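Local atomic coordinates of similar to N-acetyltransferase (Staphylococcus aureus subsp. aureus, PDB entry 4MBU), a protein that probably transfers an acetyl group from acetyl-coenzyme A to an amino group of a substrate, as a member of the Gcn5-related N-acetyltransferase family. Residues H85-D90 against Q101-L106; Y31-Q36 against V147-D152; F138-T143 against A158-D163. All blocks are in the same frame, centred on the assembly; numbering follows the deposited sequence.

Contact 1: residues H85-D90 against Q101-L106; sequences HSIYVD and QLLQRL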
# COMPACT_ATOMS: atom_id res chain seq x y z
N HIS A 85 11.56 11.15 -10.16
CA HIS A 85 12.07 12.29 -9.41
C HIS A 85 12.58 11.92 -8.04
O HIS A 85 12.28 10.84 -7.51
CB HIS A 85 11.00 13.37 -9.25
CG HIS A 85 9.90 12.97 -8.33
ND1 HIS A 85 8.89 12.11 -8.72
CD2 HIS A 85 9.64 13.30 -7.04
CE1 HIS A 85 8.06 11.94 -7.70
NE2 HIS A 85 8.49 12.65 -6.68
N SER A 86 13.35 12.82 -7.45
CA SER A 86 13.77 12.69 -6.06
C SER A 86 13.83 14.05 -5.37
O SER A 86 14.10 15.08 -6.01
CB SER A 86 15.09 11.93 -5.93
OG SER A 86 16.01 12.31 -6.93
N ILE A 87 13.53 14.04 -4.08
CA ILE A 87 13.45 15.25 -3.27
C ILE A 87 14.17 14.99 -1.95
O ILE A 87 13.96 13.96 -1.33
CB ILE A 87 11.99 15.61 -2.94
CG1 ILE A 87 11.18 15.89 -4.21
CG2 ILE A 87 11.92 16.82 -2.00
CD1 ILE A 87 9.68 15.90 -3.95
N TYR A 88 15.00 15.94 -1.54
CA TYR A 88 15.72 15.83 -0.27
C TYR A 88 15.61 17.14 0.50
O TYR A 88 15.85 18.21 -0.05
CB TYR A 88 17.18 15.49 -0.52
CG TYR A 88 17.38 14.21 -1.30
CD1 TYR A 88 17.38 12.98 -0.65
CD2 TYR A 88 17.57 14.23 -2.67
CE1 TYR A 88 17.56 11.82 -1.34
CE2 TYR A 88 17.75 13.07 -3.38
CZ TYR A 88 17.75 11.87 -2.70
OH TYR A 88 17.92 10.69 -3.38
N VAL A 89 15.22 17.04 1.76
CA VAL A 89 15.05 18.21 2.62
C VAL A 89 15.99 18.07 3.81
O VAL A 89 16.09 16.99 4.39
CB VAL A 89 13.59 18.32 3.14
CG1 VAL A 89 13.48 19.43 4.17
CG2 VAL A 89 12.62 18.56 1.99
N ASP A 90 16.68 19.15 4.14
CA ASP A 90 17.56 19.16 5.31
C ASP A 90 16.77 18.73 6.55
O ASP A 90 15.61 19.12 6.71
CB ASP A 90 18.18 20.55 5.51
CG ASP A 90 19.29 20.55 6.55
OD1 ASP A 90 18.98 20.58 7.76
OD2 ASP A 90 20.47 20.52 6.16
N GLN A 101 6.55 22.02 -1.70
CA GLN A 101 6.83 23.08 -2.68
C GLN A 101 7.77 22.59 -3.79
O GLN A 101 7.59 22.95 -4.98
CB GLN A 101 7.42 24.32 -1.98
CG GLN A 101 6.41 25.06 -1.09
CD GLN A 101 6.98 26.35 -0.51
OE1 GLN A 101 7.52 27.20 -1.23
NE2 GLN A 101 6.88 26.50 0.80
N LEU A 102 8.75 21.78 -3.41
CA LEU A 102 9.65 21.20 -4.40
C LEU A 102 8.89 20.27 -5.35
O LEU A 102 9.05 20.36 -6.56
CB LEU A 102 10.83 20.49 -3.72
CG LEU A 102 11.86 21.48 -3.16
CD1 LEU A 102 12.82 20.79 -2.23
CD2 LEU A 102 12.63 22.11 -4.31
N LEU A 103 8.06 19.39 -4.80
CA LEU A 103 7.29 18.46 -5.63
C LEU A 103 6.39 19.21 -6.58
O LEU A 103 6.28 18.87 -7.76
CB LEU A 103 6.46 17.51 -4.76
CG LEU A 103 5.57 16.55 -5.55
CD1 LEU A 103 6.38 15.80 -6.61
CD2 LEU A 103 4.91 15.56 -4.60
N GLN A 104 5.73 20.24 -6.07
CA GLN A 104 4.87 21.09 -6.90
C GLN A 104 5.66 21.64 -8.09
O GLN A 104 5.22 21.56 -9.25
CB GLN A 104 4.31 22.22 -6.04
CG GLN A 104 3.41 23.19 -6.76
CD GLN A 104 2.91 24.29 -5.84
OE1 GLN A 104 3.60 24.70 -4.91
NE2 GLN A 104 1.69 24.76 -6.09
N ARG A 105 6.86 22.16 -7.80
CA ARG A 105 7.69 22.72 -8.87
C ARG A 105 8.14 21.66 -9.88
O ARG A 105 8.12 21.89 -11.10
CB ARG A 105 8.88 23.47 -8.26
CG ARG A 105 9.78 24.16 -9.27
CD ARG A 105 9.07 25.30 -9.99
NE ARG A 105 9.93 25.92 -10.99
CZ ARG A 105 10.05 25.49 -12.25
NH1 ARG A 105 9.36 24.43 -12.66
NH2 ARG A 105 10.87 26.12 -13.09
N LEU A 106 8.52 20.49 -9.38
CA LEU A 106 8.87 19.35 -10.23
C LEU A 106 7.73 19.00 -11.17
O LEU A 106 7.94 18.80 -12.37
CB LEU A 106 9.21 18.11 -9.40
CG LEU A 106 10.54 18.10 -8.66
CD1 LEU A 106 10.65 16.85 -7.76
CD2 LEU A 106 11.71 18.17 -9.64
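Ile87 is the apolar hub between the strand of 85-90 and the helix of 101-106, and each of its outer branches has its own leucine. CD1, the far end of the chain, reaches Leu103 CB at 3.7 Å, meeting that side chain roughly at a right angle. CG1 lies 3.7 Å from Leu106 CD1, and the CG2 methyl passes Leu102 the opposite way, 4.1 Å from Leu102 CD1. Branching at CB suits a strand residue that must cover three positions (i, i+1, i+4) on one side of the helix, while leucine, branched one atom further out at CG, presents its methyls to the strand.

A second group of contacts joins an imidazole to methyls. The chi1 of His85 is 69°, which puts the ring between its own backbone N and carbonyl carbon and swings it beside the helix. Leu106 CD1 sits 3.8 Å from His85 CD2, and Leu103 CD1 is the same 3.8 Å from His85 NE2. Both approach the ring obliquely. The buried polar end of this ring is satisfied by helix 127-135, where His85 NE2 and His133 NE2 share a hydrogen bond.

No hydrogen bond links the segments. The two axes pass 9.2 Å apart and run nearly antiparallel, as consecutive elements do in the beta-alpha-beta unit of strand 82-89, helix 98-112 and strand 117-123. This is consistent with the GNAT family, in which the turn between this strand and helix holds the coenzyme A pyrophosphate.

Contact 2: residues Y31-Q36 against V147-D152; sequences YTYKPQ and VGYKFD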
# COMPACT_ATOMS: atom_id res chain seq x y z
N TYR A 31 19.60 4.51 -1.31
CA TYR A 31 20.11 3.14 -1.20
C TYR A 31 21.63 3.10 -1.49
O TYR A 31 22.11 2.38 -2.37
CB TYR A 31 19.35 2.18 -2.14
CG TYR A 31 17.96 1.75 -1.67
CD1 TYR A 31 17.22 2.52 -0.78
CD2 TYR A 31 17.39 0.55 -2.11
CE1 TYR A 31 15.95 2.13 -0.35
CE2 TYR A 31 16.10 0.15 -1.70
CZ TYR A 31 15.40 0.95 -0.82
OH TYR A 31 14.13 0.59 -0.38
N THR A 32 22.37 3.90 -0.73
CA THR A 32 23.82 4.02 -0.88
C THR A 32 24.43 3.87 0.51
O THR A 32 23.78 4.17 1.51
CB THR A 32 24.19 5.38 -1.49
OG1 THR A 32 23.63 5.48 -2.81
CG2 THR A 32 25.72 5.56 -1.60
N TYR A 33 25.67 3.39 0.59
CA TYR A 33 26.30 3.21 1.89
C TYR A 33 27.29 4.32 2.21
O TYR A 33 27.29 4.84 3.33
CB TYR A 33 26.98 1.85 1.97
CG TYR A 33 26.08 0.66 1.70
CD1 TYR A 33 25.06 0.32 2.58
CD2 TYR A 33 26.26 -0.13 0.57
CE1 TYR A 33 24.23 -0.79 2.33
CE2 TYR A 33 25.45 -1.22 0.31
CZ TYR A 33 24.43 -1.55 1.20
OH TYR A 33 23.63 -2.64 0.94
N LYS A 34 28.14 4.67 1.24
CA LYS A 34 29.25 5.60 1.44
C LYS A 34 28.88 7.04 1.06
O LYS A 34 28.20 7.26 0.05
CB LYS A 34 30.45 5.19 0.59
CG LYS A 34 31.15 3.91 1.03
CD LYS A 34 32.21 3.49 0.01
CE LYS A 34 32.84 2.13 0.33
NZ LYS A 34 33.83 2.17 1.44
N PRO A 35 29.35 8.01 1.85
CA PRO A 35 29.12 9.43 1.53
C PRO A 35 29.66 9.75 0.14
O PRO A 35 30.67 9.19 -0.28
CB PRO A 35 29.94 10.17 2.59
CG PRO A 35 30.05 9.21 3.72
CD PRO A 35 30.13 7.84 3.09
N GLN A 36 28.95 10.62 -0.58
CA GLN A 36 29.36 11.05 -1.91
C GLN A 36 30.44 12.12 -1.76
O GLN A 36 30.48 12.84 -0.76
CB GLN A 36 28.14 11.63 -2.64
CG GLN A 36 28.37 11.98 -4.11
CD GLN A 36 27.13 12.53 -4.78
OE1 GLN A 36 26.48 13.44 -4.26
NE2 GLN A 36 26.79 11.99 -5.94
N VAL A 147 14.22 -5.68 -1.89
CA VAL A 147 15.07 -5.28 -3.01
C VAL A 147 16.30 -4.56 -2.51
O VAL A 147 17.31 -4.48 -3.23
CB VAL A 147 14.39 -4.33 -4.03
CG1 VAL A 147 13.44 -5.08 -4.91
CG2 VAL A 147 13.70 -3.16 -3.32
N GLY A 148 16.22 -4.00 -1.31
CA GLY A 148 17.38 -3.29 -0.78
C GLY A 148 17.88 -3.91 0.52
O GLY A 148 17.16 -4.68 1.14
N TYR A 149 19.11 -3.59 0.91
CA TYR A 149 19.64 -4.04 2.20
C TYR A 149 20.49 -2.92 2.81
O TYR A 149 21.50 -2.50 2.23
CB TYR A 149 20.48 -5.33 2.03
CG TYR A 149 20.95 -5.97 3.33
CD1 TYR A 149 20.08 -6.69 4.14
CD2 TYR A 149 22.28 -5.87 3.74
CE1 TYR A 149 20.50 -7.29 5.32
CE2 TYR A 149 22.72 -6.47 4.93
CZ TYR A 149 21.82 -7.17 5.71
OH TYR A 149 22.22 -7.76 6.88
N LYS A 150 20.09 -2.44 3.97
CA LYS A 150 20.84 -1.36 4.63
C LYS A 150 20.56 -1.40 6.12
O LYS A 150 19.46 -1.80 6.55
CB LYS A 150 20.44 -0.00 4.04
CG LYS A 150 21.45 1.12 4.31
CD LYS A 150 20.98 2.44 3.67
CE LYS A 150 21.96 3.57 3.98
NZ LYS A 150 21.58 4.86 3.32
N PHE A 151 21.55 -1.00 6.91
CA PHE A 151 21.42 -1.00 8.37
C PHE A 151 21.01 -2.39 8.87
O PHE A 151 20.23 -2.51 9.81
CB PHE A 151 20.38 0.04 8.82
CG PHE A 151 20.71 1.46 8.43
CD1 PHE A 151 22.02 1.93 8.48
CD2 PHE A 151 19.71 2.33 8.02
CE1 PHE A 151 22.31 3.24 8.13
CE2 PHE A 151 20.00 3.64 7.66
CZ PHE A 151 21.30 4.10 7.72
N ASP A 152 21.52 -3.43 8.20
CA ASP A 152 21.29 -4.82 8.60
C ASP A 152 19.87 -5.34 8.45
O ASP A 152 19.55 -6.43 8.94
CB ASP A 152 21.74 -5.05 10.04
CG ASP A 152 23.16 -4.66 10.25
OD1 ASP A 152 23.99 -4.88 9.35
OD2 ASP A 152 23.44 -4.12 11.33
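Lys150 points its CG anti to the backbone N (chi1 -161°) and stays extended to its end, a reach that carries the ammonium group from the strand of 147-150 to the loop of 31-36. Tyr33 has its CG beside its backbone N (chi1 -56°); the two side chains slide past each other in opposite directions, and Tyr33 CE1 lies 3.9 Å from Lys150 CG. At the loop, Lys150 NZ donates to Thr32 O at 2.9 Å, nearly in line with the carbonyl bond. At the strand, Tyr33 OH donates to Tyr149 O, which lies at the ring edge near its plane; the modelled separation of 2.5 Å is very short, and its exact value is doubtful.

Tyr31 packs against the bulge in the strand. Its CE2 comes 3.8 Å from Gly148 CA, an approach that a residue without a side chain permits, in a classic beta bulge where Val147 and Gly148 both face Leu155. The Tyr31 hydroxyl bonds to Asp123, and its ring meets Tyr79 of the second subunit.

Lys150 NZ also bonds to the carbonyl oxygens of Ile24, Thr27 and Val30. Four acceptors exceed its three N-H groups, so some bonding is probably shared; these carbonyls near the C-terminal end of helix 13-26 would probably stabilise the buried charge and fix the loop to the strand.

Contact 3: residues F138-T143 against A158-D163; sequences FKHAGT and AFYELD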
# COMPACT_ATOMS: atom_id res chain seq x y z
N PHE A 138 -0.49 10.98 -6.54
CA PHE A 138 0.27 9.81 -6.99
C PHE A 138 -0.50 8.57 -6.54
O PHE A 138 -1.08 8.58 -5.45
CB PHE A 138 1.66 9.80 -6.36
CG PHE A 138 2.64 10.72 -7.02
CD1 PHE A 138 2.49 12.11 -6.94
CD2 PHE A 138 3.74 10.21 -7.71
CE1 PHE A 138 3.41 12.95 -7.55
CE2 PHE A 138 4.67 11.05 -8.31
CZ PHE A 138 4.50 12.42 -8.24
N LYS A 139 -0.52 7.53 -7.37
CA LYS A 139 -1.12 6.24 -7.00
C LYS A 139 -0.04 5.21 -6.67
O LYS A 139 0.95 5.08 -7.41
CB LYS A 139 -1.95 5.67 -8.16
CG LYS A 139 -2.90 6.66 -8.81
CD LYS A 139 -3.92 7.13 -7.82
CE LYS A 139 -5.04 7.89 -8.50
NZ LYS A 139 -5.97 8.43 -7.46
N HIS A 140 -0.23 4.46 -5.60
CA HIS A 140 0.70 3.36 -5.30
C HIS A 140 0.56 2.31 -6.40
O HIS A 140 -0.51 1.71 -6.58
CB HIS A 140 0.40 2.76 -3.94
CG HIS A 140 1.43 1.78 -3.47
ND1 HIS A 140 1.23 0.94 -2.40
CD2 HIS A 140 2.67 1.51 -3.94
CE1 HIS A 140 2.29 0.18 -2.23
NE2 HIS A 140 3.18 0.50 -3.14
N ALA A 141 1.64 2.10 -7.14
CA ALA A 141 1.61 1.21 -8.31
C ALA A 141 2.16 -0.16 -7.98
O ALA A 141 1.94 -1.12 -8.73
CB ALA A 141 2.38 1.83 -9.48
N GLY A 142 2.89 -0.27 -6.87
CA GLY A 142 3.39 -1.57 -6.45
C GLY A 142 4.47 -1.47 -5.40
O GLY A 142 4.90 -0.37 -5.04
N THR A 143 4.90 -2.63 -4.90
CA THR A 143 5.95 -2.70 -3.89
C THR A 143 6.88 -3.89 -4.14
O THR A 143 6.44 -5.04 -4.13
CB THR A 143 5.36 -2.84 -2.48
OG1 THR A 143 4.53 -1.72 -2.20
CG2 THR A 143 6.48 -2.92 -1.43
N ALA A 158 8.64 0.98 -2.68
CA ALA A 158 7.31 1.23 -3.22
C ALA A 158 7.39 2.19 -4.41
O ALA A 158 8.16 3.14 -4.40
CB ALA A 158 6.39 1.77 -2.16
N PHE A 159 6.60 1.93 -5.44
CA PHE A 159 6.55 2.83 -6.57
C PHE A 159 5.25 3.61 -6.52
O PHE A 159 4.17 3.03 -6.38
CB PHE A 159 6.61 2.05 -7.88
CG PHE A 159 7.99 1.62 -8.27
CD1 PHE A 159 8.22 0.32 -8.70
CD2 PHE A 159 9.05 2.51 -8.25
CE1 PHE A 159 9.48 -0.08 -9.08
CE2 PHE A 159 10.32 2.10 -8.63
CZ PHE A 159 10.53 0.80 -9.04
N TYR A 160 5.34 4.93 -6.63
CA TYR A 160 4.16 5.78 -6.73
C TYR A 160 4.21 6.48 -8.07
O TYR A 160 5.28 6.85 -8.54
CB TYR A 160 4.09 6.78 -5.57
CG TYR A 160 3.64 6.12 -4.29
CD1 TYR A 160 2.33 6.27 -3.82
CD2 TYR A 160 4.51 5.33 -3.55
CE1 TYR A 160 1.92 5.65 -2.66
CE2 TYR A 160 4.10 4.71 -2.39
CZ TYR A 160 2.81 4.87 -1.96
OH TYR A 160 2.40 4.25 -0.80
N GLU A 161 3.06 6.62 -8.71
CA GLU A 161 3.07 7.26 -10.02
C GLU A 161 1.97 8.28 -10.20
O GLU A 161 0.85 8.12 -9.70
CB GLU A 161 3.07 6.23 -11.16
CG GLU A 161 1.78 5.47 -11.37
CD GLU A 161 1.84 4.54 -12.58
OE1 GLU A 161 1.43 3.37 -12.45
OE2 GLU A 161 2.29 4.98 -13.67
N LEU A 162 2.32 9.35 -10.91
CA LEU A 162 1.38 10.37 -11.32
C LEU A 162 1.27 10.41 -12.84
O LEU A 162 2.30 10.52 -13.54
CB LEU A 162 1.85 11.74 -10.82
CG LEU A 162 1.04 12.97 -11.23
CD1 LEU A 162 -0.36 12.93 -10.62
CD2 LEU A 162 1.79 14.22 -10.80
N ASP A 163 0.04 10.29 -13.32
CA ASP A 163 -0.28 10.55 -14.73
C ASP A 163 -0.34 12.05 -14.94
O ASP A 163 -1.26 12.72 -14.44
CB ASP A 163 -1.63 9.94 -15.12
CG ASP A 163 -1.88 10.00 -16.63
OD1 ASP A 163 -1.13 10.71 -17.35
OD2 ASP A 163 -2.82 9.34 -17.11
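Gly142 O is gripped from several directions: Phe159 N donates to it at 2.9 Å, Ala158 CA approaches at 3.4 Å with a CA-H...O contact, and His140 NE2 adds a weak bond bent to 123°. NE2 also bonds weakly to Thr143 OG1, which lies at the edge of the imidazole in its plane. Next along, Ala141 N gives a nearly straight bond to Phe159 O at 2.8 Å. Ala141 and Gly142 therefore both face Phe159, the signature of a classic beta bulge. Gly142 suits this spot because its backbone is so extended (phi 165°) that a CB would press on the preceding carbonyl oxygen.

Before the bulge, Lys139 and Glu161 form a hydrogen-bonded pair, with Lys139 N 2.8 Å from Glu161 O, in the C-terminal antiparallel hairpin of strands 139-150 and 153-163. Strand 139-150 is outermost within this chain, and its backbone bonds on to the second subunit. On the face shared by Thr143 and Ala158, the His140 ring makes an offset stack on Tyr160, with centroids 4.6 Å apart and planes only 10° from parallel. The stack is consistent with holding the ring in place as a metal ligand: ND1 of His140 binds cadmium together with ND1 of His140 of the third subunit. Just before strand 139-150, the Phe138 ring packs one face on Leu162 CB, near the end of strand 153-163, a CH-pi contact 3.6 Å from the ring centre. Glu161 OE1 turns to the second subunit, accepting a hydrogen bond from Thr145 N there.

How the contacts relate
From the N terminus, the loop 31-36 after helix 13-26 opens contact 2, whose partner lies more than a hundred residues later. Within that span contact 1 opens and closes, laying helix 98-112 against strand 82-89 in the centre of the fold. Contact 3 opens next, at 138-143; 147-152, at the end of the same strand, closes contact 2, and 158-163 then closes contact 3, so contacts 2 and 3 cross. Contacts 1 and 3 meet where His85 CE1 packs 3.6 Å from Phe138 CE2. Together they tie the loop between the first two helices, the central beta-alpha-beta unit and the C-terminal hairpin to one sheet, and contacts 2 and 3 also face the second subunit.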